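Transcriptional regulator, MerR family (Listeria monocytogenes str. 4b F2365, PDB 3GP4) probably binds promoter DNA as a dimer and regulates transcription, as other MerR-family regulators do, though its natural effector is not established. Local coordinates at residues Val14-Asp17 with Thr18-Tyr22; Leu50-Arg53 with Gln54-Ala58; Phe109-Asp112 with Asn113-His117; His117-Pro120 with Ala121-Leu125. All blocks are in the same frame, centred on the assembly; numbering follows the deposited sequence.

Contact 1: residues Val14-Asp17 with Thr18-Tyr22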
loop_
_atom_site.group_PDB
_atom_site.type_symbol
_atom_site.label_atom_id
_atom_site.label_comp_id
_atom_site.label_asym_id
_atom_site.label_seq_id
_atom_site.Cartn_x
_atom_site.Cartn_y
_atom_site.Cartn_z
ATOM N N VAL A 14 7.102 -16.441 7.935
ATOM C CA VAL A 14 6.003 -16.787 7.049
ATOM C C VAL A 14 5.353 -18.071 7.577
ATOM O O VAL A 14 6.076 -19.010 7.926
ATOM C CB VAL A 14 6.570 -17.025 5.602
ATOM C CG1 VAL A 14 5.506 -17.534 4.678
ATOM C CG2 VAL A 14 7.161 -15.752 5.066
ATOM N N SER A 15 4.016 -18.119 7.643
ATOM C CA SER A 15 3.277 -19.322 8.108
ATOM C C SER A 15 3.630 -20.578 7.291
ATOM O O SER A 15 3.933 -20.477 6.094
ATOM C CB SER A 15 1.750 -19.105 8.089
ATOM O OG SER A 15 1.151 -19.569 6.886
ATOM N N ALA A 16 3.603 -21.744 7.936
ATOM C CA ALA A 16 3.869 -23.002 7.216
ATOM C C ALA A 16 2.870 -23.227 6.079
ATOM O O ALA A 16 3.273 -23.594 4.974
ATOM C CB ALA A 16 3.916 -24.203 8.165
ATOM N N ASP A 17 1.574 -22.999 6.302
ATOM C CA ASP A 17 0.657 -23.113 5.153
ATOM C C ASP A 17 0.931 -22.111 4.018
ATOM O O ASP A 17 0.666 -22.427 2.851
ATOM C CB ASP A 17 -0.814 -23.086 5.547
ATOM C CG ASP A 17 -1.309 -24.442 6.073
ATOM O OD1 ASP A 17 -0.510 -25.423 6.135
ATOM O OD2 ASP A 17 -2.486 -24.512 6.462
ATOM N N THR A 18 1.466 -20.936 4.342
ATOM C CA THR A 18 1.837 -19.962 3.279
ATOM C C THR A 18 3.039 -20.481 2.487
ATOM O O THR A 18 3.117 -20.322 1.242
ATOM C CB THR A 18 2.137 -18.581 3.855
ATOM O OG1 THR A 18 0.956 -18.103 4.509
ATOM C CG2 THR A 18 2.534 -17.575 2.731
ATOM N N ILE A 19 3.976 -21.093 3.206
ATOM C CA ILE A 19 5.106 -21.732 2.535
ATOM C C ILE A 19 4.622 -22.842 1.577
ATOM O O ILE A 19 5.051 -22.879 0.405
ATOM C CB ILE A 19 6.157 -22.286 3.540
ATOM C CG1 ILE A 19 6.865 -21.120 4.255
ATOM C CG2 ILE A 19 7.148 -23.202 2.784
ATOM C CD1 ILE A 19 7.795 -21.497 5.408
ATOM N N ARG A 20 3.747 -23.732 2.048
ATOM C CA ARG A 20 3.234 -24.823 1.208
ATOM C C ARG A 20 2.541 -24.258 -0.041
ATOM O O ARG A 20 2.696 -24.801 -1.142
ATOM C CB ARG A 20 2.227 -25.718 1.954
ATOM C CG ARG A 20 2.783 -26.591 3.095
ATOM C CD ARG A 20 1.638 -27.186 3.925
ATOM N NE ARG A 20 2.169 -28.097 4.934
ATOM C CZ ARG A 20 2.353 -27.795 6.221
ATOM N NH1 ARG A 20 1.995 -26.612 6.701
ATOM N NH2 ARG A 20 2.882 -28.701 7.037
ATOM N N TYR A 21 1.759 -23.192 0.165
ATOM C CA TYR A 21 1.071 -22.517 -0.948
ATOM C C TYR A 21 2.066 -21.913 -1.980
ATOM O O TYR A 21 1.887 -22.080 -3.171
ATOM C CB TYR A 21 0.123 -21.441 -0.380
ATOM C CG TYR A 21 -0.438 -20.483 -1.423
ATOM C CD1 TYR A 21 -1.434 -20.885 -2.301
ATOM C CD2 TYR A 21 0.027 -19.166 -1.497
ATOM C CE1 TYR A 21 -1.947 -20.003 -3.259
ATOM C CE2 TYR A 21 -0.480 -18.278 -2.440
ATOM C CZ TYR A 21 -1.461 -18.705 -3.304
ATOM O OH TYR A 21 -1.946 -17.818 -4.216
ATOM N N TYR A 22 3.093 -21.212 -1.506
ATOM C CA TYR A 22 4.165 -20.681 -2.376
ATOM C C TYR A 22 4.776 -21.798 -3.231
ATOM O O TYR A 22 5.007 -21.611 -4.422
ATOM C CB TYR A 22 5.313 -20.080 -1.565
ATOM C CG TYR A 22 5.097 -18.738 -0.903
ATOM C CD1 TYR A 22 3.943 -17.972 -1.144
ATOM C CD2 TYR A 22 6.075 -18.218 -0.052
ATOM C CE1 TYR A 22 3.779 -16.728 -0.522
ATOM C CE2 TYR A 22 5.919 -16.988 0.577
ATOM C CZ TYR A 22 4.767 -16.258 0.338
ATOM O OH TYR A 22 4.637 -15.060 0.968
HETATM O O HOH W 1 1.948 -16.153 6.731
#
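Ser15 and Thr18 pair their hydroxyls at the start of helix 16-25, with Ser15 as its N-cap. This helix and helix 5-12 form the helix-turn-helix of the MerR family, in which the second helix is probably the DNA-recognition helix. Among the polar side-chain contacts, Ser15 OG lies 2.8 Å from Thr18 OG1, a hydrogen bond in which either hydroxyl could donate. Thr18 OG1 sits beside its own backbone N (chi1 -61°), which turns it back over the cap. A water that accepts from Ser15 N at 3.0 Å also reaches Thr18 OG1, so the hydroxyl is held from the cap twice. Backbone bonds start the first turns, with Ile19 N giving to Ser15 O at 3.0 Å, followed by Arg20 to Ala16 and Tyr21 to Asp17. Apolar contact is centred on one methyl: Val14 CG1 meets Thr18 CG2 at 3.6 Å and Ile19 CG1 at 3.9 Å. The Val14 side chain also packs on Ile49 and Arg53 of helix 43-57. The charged pair lies on the outer side. The carboxylate of Asp17 and the guanidinium of Arg20 stand almost perpendicular (81°), and the salt bridge from Arg20 NH1 to Asp17 OD1, 2.8 Å long, is a weak hydrogen bond, bent to 123° at the hydrogen.

Contact 2: residues Leu50-Arg53 with Gln54-Ala58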
loop_
_atom_site.group_PDB
_atom_site.type_symbol
_atom_site.label_atom_id
_atom_site.label_comp_id
_atom_site.label_asym_id
_atom_site.label_seq_id
_atom_site.Cartn_x
_atom_site.Cartn_y
_atom_site.Cartn_z
ATOM N N LEU A 50 11.602 -15.475 1.670
ATOM C CA LEU A 50 11.780 -14.104 2.162
ATOM C C LEU A 50 11.567 -13.056 1.054
ATOM O O LEU A 50 10.842 -12.064 1.244
ATOM C CB LEU A 50 13.165 -13.993 2.799
ATOM C CG LEU A 50 13.320 -14.703 4.156
ATOM C CD1 LEU A 50 14.807 -14.652 4.573
ATOM C CD2 LEU A 50 12.466 -14.037 5.227
ATOM N N PHE A 51 12.183 -13.270 -0.102
ATOM C CA PHE A 51 11.927 -12.426 -1.280
ATOM C C PHE A 51 10.440 -12.395 -1.666
ATOM O O PHE A 51 9.893 -11.291 -1.944
ATOM C CB PHE A 51 12.812 -12.875 -2.445
ATOM C CG PHE A 51 12.668 -12.053 -3.705
ATOM C CD1 PHE A 51 13.233 -10.782 -3.804
ATOM C CD2 PHE A 51 12.006 -12.581 -4.791
ATOM C CE1 PHE A 51 13.111 -10.051 -4.995
ATOM C CE2 PHE A 51 11.882 -11.845 -5.997
ATOM C CZ PHE A 51 12.435 -10.603 -6.088
ATOM N N THR A 52 9.789 -13.570 -1.671
ATOM C CA THR A 52 8.376 -13.685 -2.068
ATOM C C THR A 52 7.491 -12.896 -1.128
ATOM O O THR A 52 6.696 -12.036 -1.579
ATOM C CB THR A 52 7.898 -15.160 -2.103
ATOM O OG1 THR A 52 8.659 -15.858 -3.079
ATOM C CG2 THR A 52 6.390 -15.270 -2.493
ATOM N N ARG A 53 7.669 -13.152 0.168
ATOM C CA ARG A 53 6.945 -12.438 1.209
ATOM C C ARG A 53 7.085 -10.913 1.031
ATOM O O ARG A 53 6.075 -10.202 1.002
ATOM C CB ARG A 53 7.390 -12.868 2.611
ATOM C CG ARG A 53 6.514 -12.264 3.743
ATOM C CD ARG A 53 5.042 -12.699 3.550
ATOM N NE ARG A 53 4.064 -11.814 4.200
ATOM C CZ ARG A 53 3.146 -11.105 3.545
ATOM N NH1 ARG A 53 3.063 -11.172 2.214
ATOM N NH2 ARG A 53 2.303 -10.329 4.222
ATOM N N GLN A 54 8.312 -10.437 0.852
ATOM C CA GLN A 54 8.577 -8.979 0.793
ATOM C C GLN A 54 7.950 -8.378 -0.438
ATOM O O GLN A 54 7.294 -7.297 -0.380
ATOM C CB GLN A 54 10.072 -8.692 0.866
ATOM C CG GLN A 54 10.442 -7.181 0.851
ATOM C CD GLN A 54 11.947 -6.868 0.745
ATOM O OE1 GLN A 54 12.753 -7.684 0.269
ATOM N NE2 GLN A 54 12.326 -5.657 1.178
ATOM N N MET A 55 8.119 -9.074 -1.568
ATOM C CA MET A 55 7.524 -8.623 -2.825
ATOM C C MET A 55 6.004 -8.640 -2.830
ATOM O O MET A 55 5.394 -7.689 -3.298
ATOM C CB MET A 55 8.089 -9.379 -4.044
ATOM C CG MET A 55 9.570 -9.017 -4.339
ATOM S SD MET A 55 10.017 -7.248 -4.464
ATOM C CE MET A 55 11.368 -7.201 -3.335
ATOM N N ARG A 56 5.394 -9.698 -2.298
ATOM C CA ARG A 56 3.939 -9.758 -2.225
ATOM C C ARG A 56 3.371 -8.641 -1.350
ATOM O O ARG A 56 2.327 -8.072 -1.680
ATOM C CB ARG A 56 3.471 -11.125 -1.709
ATOM C CG ARG A 56 3.563 -12.213 -2.786
ATOM C CD ARG A 56 2.602 -11.985 -3.945
ATOM N NE ARG A 56 1.212 -12.069 -3.487
ATOM C CZ ARG A 56 0.251 -11.191 -3.762
ATOM N NH1 ARG A 56 0.473 -10.127 -4.521
ATOM N NH2 ARG A 56 -0.959 -11.394 -3.264
ATOM N N ARG A 57 4.036 -8.396 -0.223
ATOM C CA ARG A 57 3.649 -7.356 0.726
ATOM C C ARG A 57 3.722 -5.998 0.038
ATOM O O ARG A 57 2.881 -5.152 0.280
ATOM C CB ARG A 57 4.561 -7.427 1.944
ATOM C CG ARG A 57 4.325 -6.441 3.056
ATOM C CD ARG A 57 4.932 -7.053 4.328
ATOM N NE ARG A 57 4.709 -6.206 5.489
ATOM C CZ ARG A 57 5.657 -5.763 6.319
ATOM N NH1 ARG A 57 6.936 -6.111 6.161
ATOM N NH2 ARG A 57 5.309 -4.972 7.330
ATOM N N ALA A 58 4.697 -5.809 -0.859
ATOM C CA ALA A 58 4.787 -4.583 -1.679
ATOM C C ALA A 58 3.847 -4.509 -2.896
ATOM O O ALA A 58 3.908 -3.534 -3.655
ATOM C CB ALA A 58 6.229 -4.336 -2.118
#
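Met55 lays its CG methylene over one face of the Phe51 ring, a CH-pi contact one turn apart on helix 43-57 of the MerR-type DNA-binding domain. CG is 3.8 Å from the ring centroid and 16° off the ring normal. The sulfur is more oblique: Met55 SD stands 4.8 Å from the centroid of Phe51, a Met-aromatic contact, while Met55 CE returns to Phe51 CE1 at 3.7 Å. This curl comes from bends at chi2 and chi3, which fold the methionine back along the ring. On the other flank Arg53 bends at chi2, bringing its guanidinium over the next turn: Arg57 CB lies over one face, 4.0 Å from Arg53 NH1, and Arg56 CB meets the guanidinium edge at 3.9 Å from the same nitrogen. Beneath these side chains the Met55 N to Phe51 O bond (2.9 Å) fixes the spacing, and its neighbours, Gln54 to Leu50 and Arg56 to Thr52, continue the helical ladder. Further out, Leu65 of helix 62-74 packs on both Met55 and Arg56, and Arg106 of the second subunit reaches Met55 and Gln54. Thr52 OG1 is bonded to Trp48 O, and Arg56 turns away from the first segment to give a hydrogen bond from NH1 to Leu60 O.

Contact 3: residues Phe109-Asp112 with Asn113-His117. With MED (D-methionine), chain F.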
loop_
_atom_site.group_PDB
_atom_site.type_symbol
_atom_site.label_atom_id
_atom_site.label_comp_id
_atom_site.label_asym_id
_atom_site.label_seq_id
_atom_site.Cartn_x
_atom_site.Cartn_y
_atom_site.Cartn_z
ATOM N N PHE A 109 -0.365 18.438 4.948
ATOM C CA PHE A 109 -0.957 19.738 4.661
ATOM C C PHE A 109 -2.121 19.992 5.593
ATOM O O PHE A 109 -2.223 21.055 6.266
ATOM C CB PHE A 109 -1.454 19.782 3.223
ATOM C CG PHE A 109 -2.057 21.111 2.830
ATOM C CD1 PHE A 109 -1.241 22.229 2.634
ATOM C CD2 PHE A 109 -3.434 21.250 2.680
ATOM C CE1 PHE A 109 -1.792 23.469 2.271
ATOM C CE2 PHE A 109 -4.003 22.502 2.320
ATOM C CZ PHE A 109 -3.174 23.601 2.117
ATOM N N LYS A 110 -3.011 19.024 5.627
ATOM C CA LYS A 110 -4.186 19.122 6.506
ATOM C C LYS A 110 -3.799 19.210 7.987
ATOM O O LYS A 110 -4.368 20.032 8.748
ATOM C CB LYS A 110 -5.141 17.973 6.203
ATOM C CG LYS A 110 -5.965 18.323 4.997
ATOM C CD LYS A 110 -6.456 17.087 4.263
ATOM C CE LYS A 110 -7.804 16.721 4.752
ATOM N NZ LYS A 110 -7.696 16.128 6.091
ATOM N N ILE A 111 -2.788 18.441 8.396
ATOM C CA ILE A 111 -2.282 18.491 9.762
ATOM C C ILE A 111 -1.615 19.827 10.101
ATOM O O ILE A 111 -1.779 20.346 11.224
ATOM C CB ILE A 111 -1.311 17.321 10.066
ATOM C CG1 ILE A 111 -2.080 15.998 10.107
ATOM C CG2 ILE A 111 -0.595 17.543 11.415
ATOM C CD1 ILE A 111 -1.152 14.740 9.872
ATOM N N ASP A 112 -0.865 20.383 9.154
ATOM C CA ASP A 112 -0.270 21.727 9.357
ATOM C C ASP A 112 -1.338 22.794 9.499
ATOM O O ASP A 112 -1.187 23.712 10.300
ATOM C CB ASP A 112 0.712 22.114 8.237
ATOM C CG ASP A 112 1.130 23.611 8.298
ATOM O OD1 ASP A 112 2.151 23.896 8.949
ATOM O OD2 ASP A 112 0.433 24.488 7.706
ATOM N N ASN A 113 -2.398 22.704 8.692
ATOM C CA ASN A 113 -3.529 23.601 8.885
ATOM C C ASN A 113 -4.124 23.526 10.305
ATOM O O ASN A 113 -4.335 24.578 10.933
ATOM C CB ASN A 113 -4.603 23.418 7.826
ATOM C CG ASN A 113 -5.660 24.485 7.911
ATOM O OD1 ASN A 113 -5.341 25.682 8.001
ATOM N ND2 ASN A 113 -6.924 24.071 7.933
ATOM N N TYR A 114 -4.343 22.316 10.835
ATOM C CA TYR A 114 -4.825 22.164 12.220
ATOM C C TYR A 114 -3.874 22.773 13.259
ATOM O O TYR A 114 -4.296 23.600 14.074
ATOM C CB TYR A 114 -5.081 20.701 12.592
ATOM C CG TYR A 114 -6.378 20.109 12.083
ATOM C CD1 TYR A 114 -6.390 19.251 10.994
ATOM C CD2 TYR A 114 -7.610 20.400 12.705
ATOM C CE1 TYR A 114 -7.594 18.705 10.514
ATOM C CE2 TYR A 114 -8.812 19.862 12.226
ATOM C CZ TYR A 114 -8.795 19.008 11.134
ATOM O OH TYR A 114 -9.965 18.485 10.663
ATOM N N ASP A 115 -2.602 22.362 13.227
ATOM C CA ASP A 115 -1.620 22.773 14.235
ATOM C C ASP A 115 -1.188 24.237 14.101
ATOM O O ASP A 115 -0.789 24.841 15.099
ATOM C CB ASP A 115 -0.344 21.920 14.154
ATOM C CG ASP A 115 -0.523 20.504 14.687
ATOM O OD1 ASP A 115 -1.534 20.176 15.332
ATOM O OD2 ASP A 115 0.386 19.700 14.461
ATOM N N THR A 116 -1.225 24.784 12.889
ATOM C CA THR A 116 -0.678 26.138 12.620
ATOM C C THR A 116 -1.746 27.225 12.685
ATOM O O THR A 116 -1.446 28.373 13.001
ATOM C CB THR A 116 0.003 26.261 11.220
ATOM O OG1 THR A 116 1.229 25.523 11.221
ATOM C CG2 THR A 116 0.343 27.718 10.914
ATOM N N HIS A 117 -2.976 26.858 12.353
ATOM C CA HIS A 117 -4.003 27.837 12.068
ATOM C C HIS A 117 -5.188 27.607 12.964
ATOM O O HIS A 117 -5.446 28.411 13.841
ATOM C CB HIS A 117 -4.400 27.829 10.586
ATOM C CG HIS A 117 -3.292 28.258 9.665
ATOM N ND1 HIS A 117 -2.931 29.576 9.495
ATOM C CD2 HIS A 117 -2.457 27.536 8.882
ATOM C CE1 HIS A 117 -1.917 29.648 8.649
ATOM N NE2 HIS A 117 -1.612 28.421 8.262
HETATM N N MED F . -11.560 18.910 7.611
HETATM C CA MED F . -10.799 19.521 6.531
HETATM C C MED F . -9.649 20.351 7.082
HETATM O O MED F . -9.836 20.962 8.167
HETATM C CB MED F . -10.411 18.428 5.532
HETATM C CG MED F . -11.121 18.666 4.191
HETATM S SD MED F . -11.383 17.144 3.321
HETATM C CE MED F . -12.639 17.386 2.110
HETATM O OXT MED F . -8.561 20.446 6.455
#
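Phe109 O accepts from Asn113 N at 2.9 Å, one of the i to i+4 backbone bonds through this part of the long helix 79-130. Next, Lys110 O accepts from Tyr114 N and also lies 3.1 Å from Tyr114 CD1, approaching the ring obliquely. The Lys110 side chain leaves the turn altogether: bent at chi3 and chi4, it runs beside the bound D-methionine, its CE modelled 3.2 Å from the ligand CB, shorter than normal carbon-carbon contact and so doubtful in detail. Its NZ makes a weak hydrogen bond to Tyr68 OH of the second subunit. One turn on, Tyr114 OH lies 3.5 Å from the ligand N and is hydrogen-bonded to Tyr68 and Arg82 of the second subunit; that Tyr68 hydroxyl also bonds the ligand. Ile111 and Asp115 project side by side in the same direction, with Ile111 CG2 at 3.9 Å from Asp115 OD2. Asp112 is gripped twice by Thr116, whose N gives to Asp112 O at 2.8 Å and whose OG1 gives to Asp112 OD1 at 2.9 Å. The backbone bond is bent (139° at the hydrogen), while the hydroxyl meets the carboxylate oxygen from above its plane, 61° out. This bending falls where the helix widens into a pi-type turn at 114-117. Lys110 and Tyr114 line a ligand pocket seen here between subunits, on the helix through which MerR-family proteins dimerise as an antiparallel coiled coil.

Contact 4: residues His117-Pro120 with Ala121-Leu125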
loop_
_atom_site.group_PDB
_atom_site.type_symbol
_atom_site.label_atom_id
_atom_site.label_comp_id
_atom_site.label_asym_id
_atom_site.label_seq_id
_atom_site.Cartn_x
_atom_site.Cartn_y
_atom_site.Cartn_z
ATOM N N HIS A 117 -2.976 26.858 12.353
ATOM C CA HIS A 117 -4.003 27.837 12.068
ATOM C C HIS A 117 -5.188 27.607 12.964
ATOM O O HIS A 117 -5.446 28.411 13.841
ATOM C CB HIS A 117 -4.400 27.829 10.586
ATOM C CG HIS A 117 -3.292 28.258 9.665
ATOM N ND1 HIS A 117 -2.931 29.576 9.495
ATOM C CD2 HIS A 117 -2.457 27.536 8.882
ATOM C CE1 HIS A 117 -1.917 29.648 8.649
ATOM N NE2 HIS A 117 -1.612 28.421 8.262
ATOM N N LEU A 118 -5.858 26.475 12.780
ATOM C CA LEU A 118 -7.140 26.206 13.429
ATOM C C LEU A 118 -7.101 26.041 14.962
ATOM O O LEU A 118 -7.918 26.659 15.669
ATOM C CB LEU A 118 -7.841 25.010 12.752
ATOM C CG LEU A 118 -8.072 24.989 11.221
ATOM C CD1 LEU A 118 -8.837 23.735 10.780
ATOM C CD2 LEU A 118 -8.760 26.238 10.630
ATOM N N ILE A 119 -6.170 25.246 15.486
ATOM C CA ILE A 119 -6.046 25.054 16.922
ATOM C C ILE A 119 -5.511 26.318 17.639
ATOM O O ILE A 119 -6.146 26.783 18.607
ATOM C CB ILE A 119 -5.261 23.737 17.303
ATOM C CG1 ILE A 119 -6.051 22.494 16.867
ATOM C CG2 ILE A 119 -5.002 23.666 18.783
ATOM C CD1 ILE A 119 -5.185 21.230 16.759
ATOM N N PRO A 120 -4.385 26.903 17.168
ATOM C CA PRO A 120 -3.977 28.135 17.874
ATOM C C PRO A 120 -5.044 29.235 17.791
ATOM O O PRO A 120 -5.217 29.996 18.760
ATOM C CB PRO A 120 -2.686 28.556 17.138
ATOM C CG PRO A 120 -2.233 27.308 16.465
ATOM C CD PRO A 120 -3.487 26.641 16.032
ATOM N N ALA A 121 -5.770 29.314 16.674
ATOM C CA ALA A 121 -6.907 30.232 16.592
ATOM C C ALA A 121 -7.928 29.983 17.728
ATOM O O ALA A 121 -8.374 30.920 18.393
ATOM C CB ALA A 121 -7.583 30.154 15.222
ATOM N N GLN A 122 -8.305 28.726 17.932
ATOM C CA GLN A 122 -9.208 28.369 19.034
ATOM C C GLN A 122 -8.612 28.750 20.394
ATOM O O GLN A 122 -9.295 29.314 21.248
ATOM C CB GLN A 122 -9.507 26.864 18.995
ATOM C CG GLN A 122 -10.609 26.437 19.924
ATOM C CD GLN A 122 -11.958 26.493 19.256
ATOM O OE1 GLN A 122 -12.414 27.552 18.830
ATOM N NE2 GLN A 122 -12.603 25.338 19.146
ATOM N N GLU A 123 -7.329 28.453 20.579
ATOM C CA GLU A 123 -6.613 28.777 21.824
ATOM C C GLU A 123 -6.550 30.286 22.131
ATOM O O GLU A 123 -6.800 30.715 23.257
ATOM C CB GLU A 123 -5.205 28.151 21.781
ATOM C CG GLU A 123 -5.285 26.638 22.046
ATOM C CD GLU A 123 -3.977 25.909 21.824
ATOM O OE1 GLU A 123 -3.092 26.446 21.124
ATOM O OE2 GLU A 123 -3.840 24.776 22.343
ATOM N N GLU A 124 -6.242 31.072 21.113
ATOM C CA GLU A 124 -6.265 32.541 21.206
ATOM C C GLU A 124 -7.638 33.111 21.646
ATOM O O GLU A 124 -7.706 33.985 22.519
ATOM C CB GLU A 124 -5.748 33.136 19.893
ATOM C CG GLU A 124 -4.306 32.635 19.630
ATOM C CD GLU A 124 -3.771 32.849 18.226
ATOM O OE1 GLU A 124 -4.524 33.189 17.293
ATOM O OE2 GLU A 124 -2.552 32.661 18.063
ATOM N N LEU A 125 -8.723 32.585 21.081
ATOM C CA LEU A 125 -10.069 32.976 21.490
ATOM C C LEU A 125 -10.357 32.629 22.962
ATOM O O LEU A 125 -10.950 33.448 23.676
ATOM C CB LEU A 125 -11.142 32.380 20.571
ATOM C CG LEU A 125 -12.575 32.946 20.699
ATOM C CD1 LEU A 125 -12.587 34.479 20.662
ATOM C CD2 LEU A 125 -13.545 32.382 19.654
#
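Ile119 and Glu123, one turn apart, cross obliquely, so that only the CG2 branch of the isoleucine meets the glutamate, at 3.9 Å from Glu123 OE2. Both first torsions place the gamma atom that continues the chain beside the backbone N; Ile119 CG2 is thereby left anti to its own N (CG1 at chi1 -66°), leaning forward to the next turn. Glu123 CG rests at 3.5 Å from Ile119 O, the same oxygen that accepts from Glu123 N at 2.8 Å. Glu124 follows a comparable course one residue later: its extended chain runs back past the Pro120 carbonyl oxygen, with Glu124 CD at 3.2 Å from Pro120 O, while Glu124 N gives to that oxygen in a nearly straight bond (170°). Pro120 has no N-H to offer the preceding turn, and the helix kinks there, yet the bonds on its far side are regular; Ala121 N reaches His117 O at 3.0 Å, bridging the proline. Leu118 points away from this turn and touches D-methionine, completing the ligand pocket. The contact lies near the C-terminal end of helix 79-130, with Leu118 and Ile119 packing on Leu79 and Glu80 of the second subunit's corresponding helix and Gln122 on Glu76 just before that helix.

How the contacts relate
Each contact spans consecutive residues, so none closes a long loop, and the four follow in series without nesting. Contact 1 starts helix 16-25 and contact 2 ends helix 43-57. The two meet in the DNA-binding domain, where Tyr22 CZ of the first helix touches Thr52 CG2 at 3.4 Å and Val14 CG2, just before that helix, touches Arg53 CG at 3.8 Å. Contacts 3 and 4 lie far along helix 79-130, share His117 and are joined by a probable Tyr114 O to Ile119 N bond across the wide turn. Contact 1 is about 45 Å from contact 3, centre to centre. Contacts 2, 3 and 4 all touch the second subunit, and Lys110 of contact 3 packs on that subunit's Phe51.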